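Local coordinates for glucose-binding protein (Thermus thermophilus HB27, PDB 2B3F) that binds glucose and galactose, and is probably the solute-receptor component of a binding-protein-dependent sugar transport system, at residues A[80-85]-A[287-292]; A[147-152]-A[158-163]; A[188-193]-A[349-354]; A[307-312]-A[324-329]. All coordinates share one frame; numbering follows the deposited sequence.

Contact 1 (A[80-85]-A[287-292])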
loop_
_atom_site.group_PDB
_atom_site.type_symbol
_atom_site.label_atom_id
_atom_site.label_comp_id
_atom_site.label_asym_id
_atom_site.label_seq_id
_atom_site.Cartn_x
_atom_site.Cartn_y
_atom_site.Cartn_z
ATOM N N ARG A 80 -7.488 -17.467 14.399
ATOM C CA ARG A 80 -8.139 -18.008 13.196
ATOM C C ARG A 80 -7.179 -18.405 12.077
ATOM O O ARG A 80 -7.624 -18.894 11.038
ATOM C CB ARG A 80 -9.159 -16.992 12.649
ATOM C CG ARG A 80 -10.334 -16.755 13.561
ATOM C CD ARG A 80 -11.224 -18.005 13.802
ATOM N NE ARG A 80 -12.454 -17.634 14.527
ATOM C CZ ARG A 80 -13.624 -17.365 13.942
ATOM N NH1 ARG A 80 -13.754 -17.424 12.626
ATOM N NH2 ARG A 80 -14.684 -17.020 14.670
ATOM N N MET A 81 -5.881 -18.214 12.298
ATOM C CA MET A 81 -4.863 -18.518 11.309
ATOM C C MET A 81 -3.929 -19.622 11.815
ATOM O O MET A 81 -3.678 -19.719 13.026
ATOM C CB MET A 81 -3.997 -17.284 11.026
ATOM C CG MET A 81 -4.746 -16.032 10.557
ATOM S SD MET A 81 -5.732 -16.339 9.099
ATOM C CE MET A 81 -4.501 -16.269 7.824
ATOM N N GLU A 82 -3.399 -20.410 10.879
ATOM C CA GLU A 82 -2.385 -21.416 11.207
ATOM C C GLU A 82 -0.985 -20.804 11.268
ATOM O O GLU A 82 -0.619 -19.928 10.482
ATOM C CB GLU A 82 -2.377 -22.550 10.178
ATOM C CG GLU A 82 -3.584 -23.432 10.215
ATOM C CD GLU A 82 -3.349 -24.779 9.551
ATOM O OE1 GLU A 82 -2.183 -25.251 9.574
ATOM O OE2 GLU A 82 -4.332 -25.342 9.013
ATOM N N ASP A 83 -0.192 -21.303 12.209
ATOM C CA ASP A 83 1.210 -20.955 12.340
ATOM C C ASP A 83 1.978 -21.605 11.202
ATOM O O ASP A 83 1.855 -22.816 10.978
ATOM C CB ASP A 83 1.706 -21.472 13.702
ATOM C CG ASP A 83 3.135 -21.102 14.013
ATOM O OD1 ASP A 83 3.835 -20.464 13.213
ATOM O OD2 ASP A 83 3.578 -21.479 15.129
ATOM N N LEU A 84 2.751 -20.798 10.476
ATOM C CA LEU A 84 3.481 -21.227 9.293
ATOM C C LEU A 84 4.977 -21.472 9.548
ATOM O O LEU A 84 5.732 -21.655 8.604
ATOM C CB LEU A 84 3.343 -20.177 8.179
ATOM C CG LEU A 84 1.908 -19.783 7.805
ATOM C CD1 LEU A 84 1.931 -18.719 6.702
ATOM C CD2 LEU A 84 1.126 -20.995 7.335
ATOM N N SER A 85 5.391 -21.472 10.815
ATOM C CA SER A 85 6.809 -21.643 11.171
ATOM C C SER A 85 7.460 -22.862 10.494
ATOM O O SER A 85 8.553 -22.751 9.926
ATOM C CB SER A 85 6.965 -21.721 12.696
ATOM O OG SER A 85 6.518 -20.512 13.318
ATOM N N LYS A 287 -11.089 -25.207 3.472
ATOM C CA LYS A 287 -11.613 -26.421 2.871
ATOM C C LYS A 287 -10.556 -27.157 2.046
ATOM O O LYS A 287 -10.599 -28.391 1.956
ATOM C CB LYS A 287 -12.865 -26.119 2.035
ATOM C CG LYS A 287 -14.082 -25.757 2.879
ATOM C CD LYS A 287 -15.258 -25.461 2.001
ATOM C CE LYS A 287 -16.489 -25.066 2.790
ATOM N NZ LYS A 287 -17.544 -24.552 1.855
ATOM N N ASN A 288 -9.613 -26.421 1.462
ATOM C CA ASN A 288 -8.584 -26.988 0.573
ATOM C C ASN A 288 -7.190 -26.650 1.088
ATOM O O ASN A 288 -6.425 -25.929 0.471
ATOM C CB ASN A 288 -8.793 -26.533 -0.872
ATOM C CG ASN A 288 -10.237 -26.725 -1.343
ATOM O OD1 ASN A 288 -10.702 -27.857 -1.510
ATOM N ND2 ASN A 288 -10.960 -25.621 -1.533
ATOM N N ARG A 289 -6.867 -27.243 2.228
ATOM C CA ARG A 289 -5.679 -26.892 3.000
ATOM C C ARG A 289 -4.392 -27.152 2.231
ATOM O O ARG A 289 -3.530 -26.295 2.161
ATOM C CB ARG A 289 -5.651 -27.679 4.306
ATOM C CG ARG A 289 -4.521 -27.289 5.219
ATOM C CD ARG A 289 -4.641 -27.978 6.576
ATOM N NE ARG A 289 -3.555 -27.601 7.478
ATOM C CZ ARG A 289 -2.345 -28.156 7.497
ATOM N NH1 ARG A 289 -2.032 -29.162 6.683
ATOM N NH2 ARG A 289 -1.430 -27.716 8.350
ATOM N N GLN A 290 -4.234 -28.353 1.665
ATOM C CA GLN A 290 -2.993 -28.647 0.940
ATOM C C GLN A 290 -2.803 -27.775 -0.298
ATOM O O GLN A 290 -1.701 -27.326 -0.589
ATOM C CB GLN A 290 -2.898 -30.127 0.546
ATOM C CG GLN A 290 -1.536 -30.497 -0.025
ATOM C CD GLN A 290 -0.390 -30.240 0.952
ATOM O OE1 GLN A 290 -0.488 -30.572 2.141
ATOM N NE2 GLN A 290 0.703 -29.647 0.453
ATOM N N ASN A 291 -3.881 -27.558 -1.041
ATOM C CA ASN A 291 -3.793 -26.728 -2.239
ATOM C C ASN A 291 -3.387 -25.303 -1.844
ATOM O O ASN A 291 -2.618 -24.650 -2.549
ATOM C CB ASN A 291 -5.111 -26.730 -3.005
ATOM C CG ASN A 291 -5.409 -28.077 -3.674
ATOM O OD1 ASN A 291 -6.564 -28.404 -3.979
ATOM N ND2 ASN A 291 -4.364 -28.844 -3.922
ATOM N N ALA A 292 -3.878 -24.856 -0.687
ATOM C CA ALA A 292 -3.513 -23.517 -0.153
ATOM C C ALA A 292 -2.039 -23.461 0.223
ATOM O O ALA A 292 -1.323 -22.512 -0.102
ATOM C CB ALA A 292 -4.385 -23.174 1.050
#

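Contact 2 (A[147-152]-A[158-163])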
loop_
_atom_site.group_PDB
_atom_site.type_symbol
_atom_site.label_atom_id
_atom_site.label_comp_id
_atom_site.label_asym_id
_atom_site.label_seq_id
_atom_site.Cartn_x
_atom_site.Cartn_y
_atom_site.Cartn_z
ATOM N N ALA A 147 4.209 26.085 -3.923
ATOM C CA ALA A 147 4.609 27.188 -4.827
ATOM C C ALA A 147 4.471 26.827 -6.306
ATOM O O ALA A 147 3.952 27.612 -7.106
ATOM C CB ALA A 147 6.042 27.638 -4.512
ATOM N N THR A 148 4.923 25.631 -6.676
ATOM C CA THR A 148 4.766 25.156 -8.049
ATOM C C THR A 148 3.296 25.016 -8.445
ATOM O O THR A 148 2.904 25.374 -9.548
ATOM C CB THR A 148 5.532 23.822 -8.274
ATOM O OG1 THR A 148 6.942 24.061 -8.153
ATOM C CG2 THR A 148 5.229 23.232 -9.649
ATOM N N CYS A 149 2.474 24.490 -7.546
ATOM C CA CYS A 149 1.050 24.368 -7.833
ATOM C C CYS A 149 0.381 25.736 -8.048
ATOM O O CYS A 149 -0.504 25.866 -8.884
ATOM C CB CYS A 149 0.338 23.597 -6.707
ATOM S SG CYS A 149 0.639 21.815 -6.775
ATOM N N GLN A 150 0.807 26.740 -7.283
ATOM C CA GLN A 150 0.296 28.112 -7.458
ATOM C C GLN A 150 0.678 28.656 -8.849
ATOM O O GLN A 150 -0.171 29.141 -9.604
ATOM C CB GLN A 150 0.828 29.018 -6.352
ATOM C CG GLN A 150 0.120 30.371 -6.253
ATOM C CD GLN A 150 -1.289 30.255 -5.677
ATOM O OE1 GLN A 150 -2.194 29.690 -6.308
ATOM N NE2 GLN A 150 -1.485 30.803 -4.473
ATOM N N THR A 151 1.954 28.521 -9.196
ATOM C CA THR A 151 2.427 28.806 -10.557
ATOM C C THR A 151 1.564 28.113 -11.613
ATOM O O THR A 151 1.195 28.726 -12.620
ATOM C CB THR A 151 3.897 28.367 -10.735
ATOM O OG1 THR A 151 4.719 29.079 -9.812
ATOM C CG2 THR A 151 4.397 28.635 -12.152
ATOM N N LEU A 152 1.234 26.835 -11.388
ATOM C CA LEU A 152 0.473 26.064 -12.371
ATOM C C LEU A 152 -0.969 26.544 -12.471
ATOM O O LEU A 152 -1.544 26.555 -13.563
ATOM C CB LEU A 152 0.517 24.555 -12.050
ATOM C CG LEU A 152 1.856 23.869 -12.303
ATOM C CD1 LEU A 152 1.928 22.521 -11.568
ATOM C CD2 LEU A 152 2.088 23.681 -13.804
ATOM N N GLU A 158 -6.063 24.269 -13.216
ATOM C CA GLU A 158 -6.971 24.461 -12.080
ATOM C C GLU A 158 -6.675 23.594 -10.844
ATOM O O GLU A 158 -6.837 24.035 -9.708
ATOM C CB GLU A 158 -8.404 24.131 -12.513
ATOM C CG GLU A 158 -9.285 25.306 -12.869
ATOM C CD GLU A 158 -10.694 24.861 -13.290
ATOM O OE1 GLU A 158 -11.259 23.941 -12.649
ATOM O OE2 GLU A 158 -11.230 25.426 -14.281
ATOM N N ALA A 159 -6.310 22.341 -11.098
ATOM C CA ALA A 159 -6.147 21.344 -10.040
ATOM C C ALA A 159 -4.868 20.588 -10.350
ATOM O O ALA A 159 -4.918 19.514 -10.965
ATOM C CB ALA A 159 -7.331 20.413 -10.002
ATOM N N PRO A 160 -3.720 21.181 -9.989
ATOM C CA PRO A 160 -2.433 20.538 -10.274
ATOM C C PRO A 160 -2.205 19.194 -9.567
ATOM O O PRO A 160 -1.373 18.407 -10.031
ATOM C CB PRO A 160 -1.400 21.561 -9.772
ATOM C CG PRO A 160 -2.137 22.847 -9.658
ATOM C CD PRO A 160 -3.540 22.492 -9.337
ATOM N N LEU A 161 -2.910 18.954 -8.466
ATOM C CA LEU A 161 -2.818 17.664 -7.756
ATOM C C LEU A 161 -4.018 16.789 -8.081
ATOM O O LEU A 161 -5.165 17.209 -7.914
ATOM C CB LEU A 161 -2.708 17.881 -6.248
ATOM C CG LEU A 161 -2.637 16.592 -5.405
ATOM C CD1 LEU A 161 -1.387 15.813 -5.753
ATOM C CD2 LEU A 161 -2.679 16.917 -3.931
ATOM N N ALA A 162 -3.746 15.575 -8.564
ATOM C CA ALA A 162 -4.765 14.561 -8.781
ATOM C C ALA A 162 -5.011 13.844 -7.462
ATOM O O ALA A 162 -4.058 13.550 -6.726
ATOM C CB ALA A 162 -4.326 13.561 -9.853
ATOM N N LEU A 163 -6.276 13.594 -7.164
ATOM C CA LEU A 163 -6.685 12.928 -5.935
ATOM C C LEU A 163 -8.006 12.187 -6.164
ATOM O O LEU A 163 -8.807 12.598 -7.016
ATOM C CB LEU A 163 -6.804 13.968 -4.828
ATOM C CG LEU A 163 -7.029 13.531 -3.391
ATOM C CD1 LEU A 163 -5.906 12.642 -2.916
ATOM C CD2 LEU A 163 -7.144 14.773 -2.545
#

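Contact 3 (A[188-193]-A[349-354])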
loop_
_atom_site.group_PDB
_atom_site.type_symbol
_atom_site.label_atom_id
_atom_site.label_comp_id
_atom_site.label_asym_id
_atom_site.label_seq_id
_atom_site.Cartn_x
_atom_site.Cartn_y
_atom_site.Cartn_z
ATOM N N ASN A 188 6.874 7.046 16.134
ATOM C CA ASN A 188 6.410 7.326 17.489
ATOM C C ASN A 188 4.897 7.482 17.610
ATOM O O ASN A 188 4.358 7.325 18.708
ATOM C CB ASN A 188 7.129 8.540 18.068
ATOM C CG ASN A 188 8.582 8.238 18.431
ATOM O OD1 ASN A 188 8.944 7.084 18.680
ATOM N ND2 ASN A 188 9.421 9.278 18.446
ATOM N N LEU A 189 4.204 7.744 16.504
ATOM C CA LEU A 189 2.743 7.736 16.554
ATOM C C LEU A 189 2.225 6.347 16.884
ATOM O O LEU A 189 1.242 6.204 17.617
ATOM C CB LEU A 189 2.124 8.199 15.226
ATOM C CG LEU A 189 2.360 9.640 14.802
ATOM C CD1 LEU A 189 1.889 9.852 13.356
ATOM C CD2 LEU A 189 1.656 10.606 15.751
ATOM N N TRP A 190 2.886 5.325 16.346
ATOM C CA TRP A 190 2.312 3.976 16.297
ATOM C C TRP A 190 2.677 3.131 17.515
ATOM O O TRP A 190 2.012 2.139 17.794
ATOM C CB TRP A 190 2.686 3.312 14.953
ATOM C CG TRP A 190 2.341 4.264 13.879
ATOM C CD1 TRP A 190 3.193 4.895 13.035
ATOM C CD2 TRP A 190 1.036 4.779 13.592
ATOM N NE1 TRP A 190 2.505 5.756 12.225
ATOM C CE2 TRP A 190 1.178 5.718 12.558
ATOM C CE3 TRP A 190 -0.238 4.537 14.113
ATOM C CZ2 TRP A 190 0.099 6.420 12.038
ATOM C CZ3 TRP A 190 -1.306 5.228 13.590
ATOM C CH2 TRP A 190 -1.135 6.156 12.564
ATOM N N ASN A 191 3.708 3.564 18.242
ATOM C CA ASN A 191 4.064 2.983 19.549
ATOM C C ASN A 191 3.520 3.830 20.704
ATOM O O ASN A 191 3.702 3.486 21.872
ATOM C CB ASN A 191 5.593 2.769 19.657
ATOM C CG ASN A 191 6.402 4.070 19.556
ATOM O OD1 ASN A 191 5.918 5.128 19.926
ATOM N ND2 ASN A 191 7.643 3.982 19.069
ATOM N N GLY A 192 2.844 4.931 20.373
ATOM C CA GLY A 192 2.184 5.772 21.373
ATOM C C GLY A 192 3.095 6.746 22.095
ATOM O O GLY A 192 2.678 7.384 23.068
ATOM N N LYS A 193 4.334 6.881 21.629
ATOM C CA LYS A 193 5.271 7.814 22.255
ATOM C C LYS A 193 4.995 9.242 21.854
ATOM O O LYS A 193 5.289 10.165 22.613
ATOM C CB LYS A 193 6.720 7.452 21.931
ATOM C CG LYS A 193 7.187 6.210 22.700
ATOM C CD LYS A 193 8.653 5.925 22.441
ATOM C CE LYS A 193 9.173 4.811 23.355
ATOM N NZ LYS A 193 10.353 4.130 22.712
ATOM N N GLY A 349 -1.556 -1.018 6.241
ATOM C CA GLY A 349 -1.589 -2.098 7.227
ATOM C C GLY A 349 -0.353 -2.439 8.025
ATOM O O GLY A 349 -0.400 -3.351 8.860
ATOM N N ALA A 350 0.744 -1.730 7.799
ATOM C CA ALA A 350 1.983 -2.106 8.473
ATOM C C ALA A 350 2.000 -1.715 9.951
ATOM O O ALA A 350 2.386 -2.556 10.804
ATOM C CB ALA A 350 3.174 -1.546 7.761
ATOM N N VAL A 351 1.566 -0.484 10.267
ATOM C CA VAL A 351 1.878 0.137 11.574
ATOM C C VAL A 351 0.748 0.192 12.602
ATOM O O VAL A 351 1.018 0.323 13.812
ATOM C CB VAL A 351 2.479 1.551 11.399
ATOM C CG1 VAL A 351 3.786 1.483 10.626
ATOM C CG2 VAL A 351 1.521 2.481 10.689
ATOM N N ALA A 352 -0.504 0.083 12.145
ATOM C CA ALA A 352 -1.658 0.199 13.029
ATOM C C ALA A 352 -2.656 -0.914 12.786
ATOM O O ALA A 352 -2.872 -1.337 11.654
ATOM C CB ALA A 352 -2.356 1.544 12.814
ATOM N N PRO A 353 -3.336 -1.346 13.852
ATOM C CA PRO A 353 -4.345 -2.375 13.669
ATOM C C PRO A 353 -5.558 -1.877 12.905
ATOM O O PRO A 353 -5.781 -0.670 12.837
ATOM C CB PRO A 353 -4.731 -2.737 15.098
ATOM C CG PRO A 353 -4.453 -1.523 15.872
ATOM C CD PRO A 353 -3.250 -0.890 15.243
ATOM N N GLU A 354 -6.330 -2.804 12.349
ATOM C CA GLU A 354 -7.551 -2.456 11.617
ATOM C C GLU A 354 -8.546 -1.624 12.443
ATOM O O GLU A 354 -9.278 -0.804 11.888
ATOM C CB GLU A 354 -8.220 -3.722 11.064
ATOM C CG GLU A 354 -7.394 -4.355 9.918
ATOM C CD GLU A 354 -8.146 -5.404 9.099
ATOM O OE1 GLU A 354 -8.860 -6.231 9.715
ATOM O OE2 GLU A 354 -8.009 -5.393 7.830
HETATM O O HOH W 1 0.163 0.865 16.357
#

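Contact 4 (A[307-312]-A[324-329]). Unlike the reference sequence in segment 307-312: Ser308 (reference Phe). With GAL (beta-D-galactopyranose), chain G.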
loop_
_atom_site.group_PDB
_atom_site.type_symbol
_atom_site.label_atom_id
_atom_site.label_comp_id
_atom_site.label_asym_id
_atom_site.label_seq_id
_atom_site.Cartn_x
_atom_site.Cartn_y
_atom_site.Cartn_z
ATOM N N THR A 307 7.849 -13.505 -11.617
ATOM C CA THR A 307 6.801 -13.542 -12.648
ATOM C C THR A 307 5.737 -12.458 -12.417
ATOM O O THR A 307 5.389 -11.702 -13.338
ATOM C CB THR A 307 6.144 -14.921 -12.680
ATOM O OG1 THR A 307 7.139 -15.917 -12.995
ATOM C CG2 THR A 307 5.029 -14.985 -13.712
ATOM N N SER A 308 5.230 -12.371 -11.191
ATOM C CA SER A 308 4.103 -11.467 -10.888
ATOM C C SER A 308 4.495 -10.016 -10.673
ATOM O O SER A 308 3.821 -9.101 -11.175
ATOM C CB SER A 308 3.322 -11.988 -9.688
ATOM O OG SER A 308 4.160 -12.146 -8.561
ATOM N N ASN A 309 5.557 -9.758 -9.914
ATOM C CA ASN A 309 5.837 -8.385 -9.508
ATOM C C ASN A 309 6.167 -7.415 -10.625
ATOM O O ASN A 309 5.749 -6.272 -10.574
ATOM C CB ASN A 309 6.835 -8.323 -8.343
ATOM C CG ASN A 309 6.214 -8.806 -7.056
ATOM O OD1 ASN A 309 5.194 -8.266 -6.619
ATOM N ND2 ASN A 309 6.787 -9.844 -6.452
ATOM N N PRO A 310 6.902 -7.852 -11.659
ATOM C CA PRO A 310 7.100 -6.922 -12.783
ATOM C C PRO A 310 5.786 -6.390 -13.414
ATOM O O PRO A 310 5.756 -5.260 -13.917
ATOM C CB PRO A 310 7.916 -7.755 -13.787
ATOM C CG PRO A 310 8.669 -8.754 -12.904
ATOM C CD PRO A 310 7.658 -9.110 -11.832
ATOM N N LEU A 311 4.737 -7.197 -13.386
ATOM C CA LEU A 311 3.409 -6.771 -13.861
ATOM C C LEU A 311 2.712 -5.813 -12.888
ATOM O O LEU A 311 1.944 -4.931 -13.293
ATOM C CB LEU A 311 2.514 -7.983 -14.078
ATOM C CG LEU A 311 2.964 -8.942 -15.182
ATOM C CD1 LEU A 311 2.176 -10.263 -15.124
ATOM C CD2 LEU A 311 2.778 -8.257 -16.536
ATOM N N LYS A 312 2.981 -6.002 -11.605
ATOM C CA LYS A 312 2.261 -5.313 -10.515
ATOM C C LYS A 312 2.738 -3.898 -10.215
ATOM O O LYS A 312 1.934 -3.063 -9.787
ATOM C CB LYS A 312 2.388 -6.149 -9.241
ATOM C CG LYS A 312 1.511 -5.732 -8.070
ATOM C CD LYS A 312 0.055 -6.012 -8.253
ATOM C CE LYS A 312 -0.665 -5.959 -6.908
ATOM N NZ LYS A 312 -0.588 -4.583 -6.325
ATOM N N SER A 324 16.922 -7.955 -13.484
ATOM C CA SER A 324 16.790 -7.876 -14.939
ATOM C C SER A 324 15.363 -8.188 -15.401
ATOM O O SER A 324 15.027 -7.929 -16.549
ATOM C CB SER A 324 17.795 -8.820 -15.636
ATOM O OG SER A 324 17.455 -10.180 -15.430
ATOM N N LYS A 325 14.533 -8.731 -14.502
ATOM C CA LYS A 325 13.133 -9.028 -14.802
ATOM C C LYS A 325 12.230 -7.799 -14.628
ATOM O O LYS A 325 11.063 -7.861 -14.988
ATOM C CB LYS A 325 12.621 -10.158 -13.917
ATOM C CG LYS A 325 13.360 -11.480 -14.078
ATOM C CD LYS A 325 13.305 -11.970 -15.509
ATOM C CE LYS A 325 13.968 -13.340 -15.650
ATOM N NZ LYS A 325 14.148 -13.701 -17.100
ATOM N N TYR A 326 12.797 -6.699 -14.126
ATOM C CA TYR A 326 12.049 -5.481 -13.775
ATOM C C TYR A 326 12.425 -4.339 -14.710
ATOM O O TYR A 326 13.566 -4.239 -15.186
ATOM C CB TYR A 326 12.306 -5.093 -12.294
ATOM C CG TYR A 326 11.752 -6.132 -11.363
ATOM C CD1 TYR A 326 10.523 -5.958 -10.729
ATOM C CD2 TYR A 326 12.429 -7.344 -11.151
ATOM C CE1 TYR A 326 9.987 -6.949 -9.915
ATOM C CE2 TYR A 326 11.906 -8.334 -10.353
ATOM C CZ TYR A 326 10.689 -8.140 -9.713
ATOM O OH TYR A 326 10.155 -9.138 -8.942
ATOM N N ASN A 327 11.443 -3.486 -14.985
ATOM C CA ASN A 327 11.637 -2.301 -15.793
ATOM C C ASN A 327 12.355 -1.213 -14.991
ATOM O O ASN A 327 12.773 -1.434 -13.851
ATOM C CB ASN A 327 10.283 -1.827 -16.399
ATOM C CG ASN A 327 9.327 -1.253 -15.363
ATOM O OD1 ASN A 327 9.740 -0.823 -14.297
ATOM N ND2 ASN A 327 8.032 -1.247 -15.687
ATOM N N ALA A 328 12.520 -0.044 -15.594
ATOM C CA ALA A 328 13.266 1.034 -14.979
ATOM C C ALA A 328 12.661 1.485 -13.644
ATOM O O ALA A 328 13.392 1.811 -12.724
ATOM C CB ALA A 328 13.367 2.192 -15.935
ATOM N N TYR A 329 11.326 1.485 -13.534
ATOM C CA TYR A 329 10.716 1.760 -12.235
ATOM C C TYR A 329 11.103 0.682 -11.178
ATOM O O TYR A 329 11.619 1.016 -10.107
ATOM C CB TYR A 329 9.165 1.971 -12.257
ATOM C CG TYR A 329 8.785 2.212 -10.824
ATOM C CD1 TYR A 329 9.078 3.425 -10.219
ATOM C CD2 TYR A 329 8.300 1.179 -10.012
ATOM C CE1 TYR A 329 8.856 3.633 -8.872
ATOM C CE2 TYR A 329 8.078 1.383 -8.666
ATOM C CZ TYR A 329 8.374 2.619 -8.106
ATOM O OH TYR A 329 8.182 2.845 -6.784
HETATM C C1 GAL G . -2.955 -1.814 -1.390
HETATM C C2 GAL G . -2.441 -3.199 -1.805
HETATM C C3 GAL G . -1.928 -3.210 -3.238
HETATM C C4 GAL G . -2.964 -2.624 -4.200
HETATM C C5 GAL G . -3.478 -1.285 -3.618
HETATM C C6 GAL G . -4.546 -0.584 -4.473
HETATM O O1 GAL G . -3.484 -1.834 -0.099
HETATM O O2 GAL G . -1.429 -3.620 -0.876
HETATM O O3 GAL G . -1.613 -4.537 -3.633
HETATM O O4 GAL G . -3.984 -3.576 -4.351
HETATM O O5 GAL G . -3.982 -1.438 -2.314
HETATM O O6 GAL G . -5.762 -1.266 -4.399
HETATM O O HOH W 2 8.851 -4.235 -14.196
#

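Contact 1 (A[80-85]-A[287-292])
Arg289 and Glu82 carry this contact by themselves, and the arginine chain can be followed outward from the start of helix 289-299. Its CG stands anti to the backbone N (chi1 -175°), and the fully extended run from CG to NE carries the guanidinium toward the loop; the CA atoms of Glu82 and Arg289 are 10.4 Å apart. CB and CG carry the chain across without a close approach to Glu82. CD is the first atom to meet the partner, with Arg289 CD lying 3.6 Å from Glu82 OE2. Beyond it, Arg289 NE donates to Glu82 OE2 at 2.8 Å, nearly straight (166° at the hydrogen). CZ lies between the two donor nitrogens, facing the carboxylate, and Arg289 NH2 closes the pair on Glu82 OE1 at 2.9 Å. Both carboxylate oxygens use their syn lone pairs, and the two flat groups are only 16° from coplanar, which is the evidence for a side-on grip in which each bond limits rotation about the other. A glutamine in place of Glu82 would probably leave the arginine charge without its mate and, with one acceptor oxygen lost, set the guanidinium freer to turn. Glu82 also pairs through its backbone with Leu282. The geometry is that of a bidentate arginine-carboxylate salt bridge, here on the protein surface, joining the loop after helix 69-76 to the first turn of helix 289-299.

Contact 2 (A[147-152]-A[158-163])
Pro160 meets Cys149 and Leu152 through its pyrrolidine ring, the nearest thing to a flat group in this contact, and it does so by the CB and CG atoms. The coordinates place Cys149 SG and Leu152 CD1 on opposite sides of the mean plane of that ring, so Pro160 CB is wedged between the sulfur and the leucine methyl. Pro160 CB lies 3.6 Å from Cys149 SG and 3.9 Å from Leu152 CD1. The sulfur reaches this place because it stands anti to the carbonyl carbon (chi1 -76°). Nearer the helix backbone, Pro160 CG comes to 3.5 Å from Cys149 O and 4.0 Å from Leu152 CB. No hydrogen bond joins the two segments; the contact is apolar packing of the Cys149, Leu152 and Pro160 side chains, all buried. The helix side is regular: Ala147 O accepts from both Thr151 N and Thr151 OG1, which approach from opposite faces of its plane. Cys149 also touches Cys214, while Leu152 reaches Phe238 of the neighbouring strand 238-240. This is helix-on-sheet packing of an alpha/beta lobe, with helix 142-154 laid against the lead-in to strand 161-162, an outermost strand of a four-stranded mixed sheet.

Contact 3 (A[188-193]-A[349-354])
Val351 and Trp190 form a CH-pi contact within an aromatic cluster gathered round Trp190 of helix 166-190. Val351 CG2 sits 3.6 Å from the centroid of the five-membered ring of Trp190 and only 1° off its normal, so the methyl points squarely at the pyrrole part of the indole. Val351 CB adds to the same face, 3.7 Å from Trp190 CG. The opposite face is covered by the preceding residue, whose Leu189 CB stands 3.7 Å above the indole plane, and the ring is therefore sandwiched between aliphatic groups. Val351 CG1 is turned anti to the carbonyl carbon (chi1 -62°), which puts CG2 between backbone N and carbonyl and over the indole. Farther out along the ring, Ala352 CB approaches Trp190 CE3 obliquely at 3.9 Å. No direct hydrogen bond crosses the contact. Instead, one water donates to both Trp190 O and Val351 O, at 2.7 Å each, bridging two carbonyls that could not bond to each other. An alanine in place of Trp190 would probably open a gap beside Val351 and Ala352 and leave the valine methyl without its aromatic face. Just beyond the tryptophan, Asn191 OD1 accepts from Lys193 N in an Asx turn. Around the indole, Trp186 of the same helix, Phe196 and Phe356 of helix 354-370 pack edge-to-face. The loop 349-354 follows His348 of the galactose pocket and leads into helix 354-370, where Glu354 makes a salt bridge with Arg47 of helix 44-55.

Contact 4 (A[307-312]-A[324-329])
Pro310 packs on Tyr326 by a CH-pi contact: Pro310 CG lies 3.8 Å from the ring centroid and 15° off its normal, over one face. Pro310 CD adds a 3.7 Å approach to Tyr326 CE1. At the edge of the same ring, near its plane, Asn309 CB comes to 3.5 Å from Tyr326 OH. Pro310 CG also lies 3.3 Å from Lys325 O.

One water donates to Pro310 O at 3.3 Å and accepts from Asn327 N at 2.8 Å. The polar ends of the packed side chains are held from outside the two segments: Tyr326 OH by Asp306, Asn309 OD1 by Ser314 and Asn309 ND2 by the carbonyl of Val116.

Of the residues in this contact, Lys312 binds the ligand: its NZ donates to galactose O3 at 2.9 Å and is also hydrogen-bonded to His119, while Asp278 and Glu13 are among those completing the site. The lysine chain bends at chi2 (71°) and chi4 to get there.

The chemistry implies a division of labour along helix 302-312: apolar and water-mediated contacts join its kinked part, where Pro310 has no amide proton to give, to the lead-in of helix 328-339, while Lys312, two residues further along the same helix, presents a sugar-binding amine.

In the fold
From the N terminus, contact 1 opens at 80-85. Contact 2 lies wholly inside its loop, closing a short connection, with five residues between its segments, from helix 142-154 to the lead-in of strand 161-162; the two centres are 48 Å apart on opposite sides of the chain's centre. Contact 3 opens at 188-193, before contact 1 closes at 287-292, so these two cross. Contact 4, between helix 302-312 and the residues leading into helix 328-339, is nested within the loop that contact 3 closes at 349-354. Contact 1 thus ties the loop after helix 69-76 to the start of helix 289-299, and contact 3 ties helix 166-190 to the loop before helix 354-370. No two contacts touch.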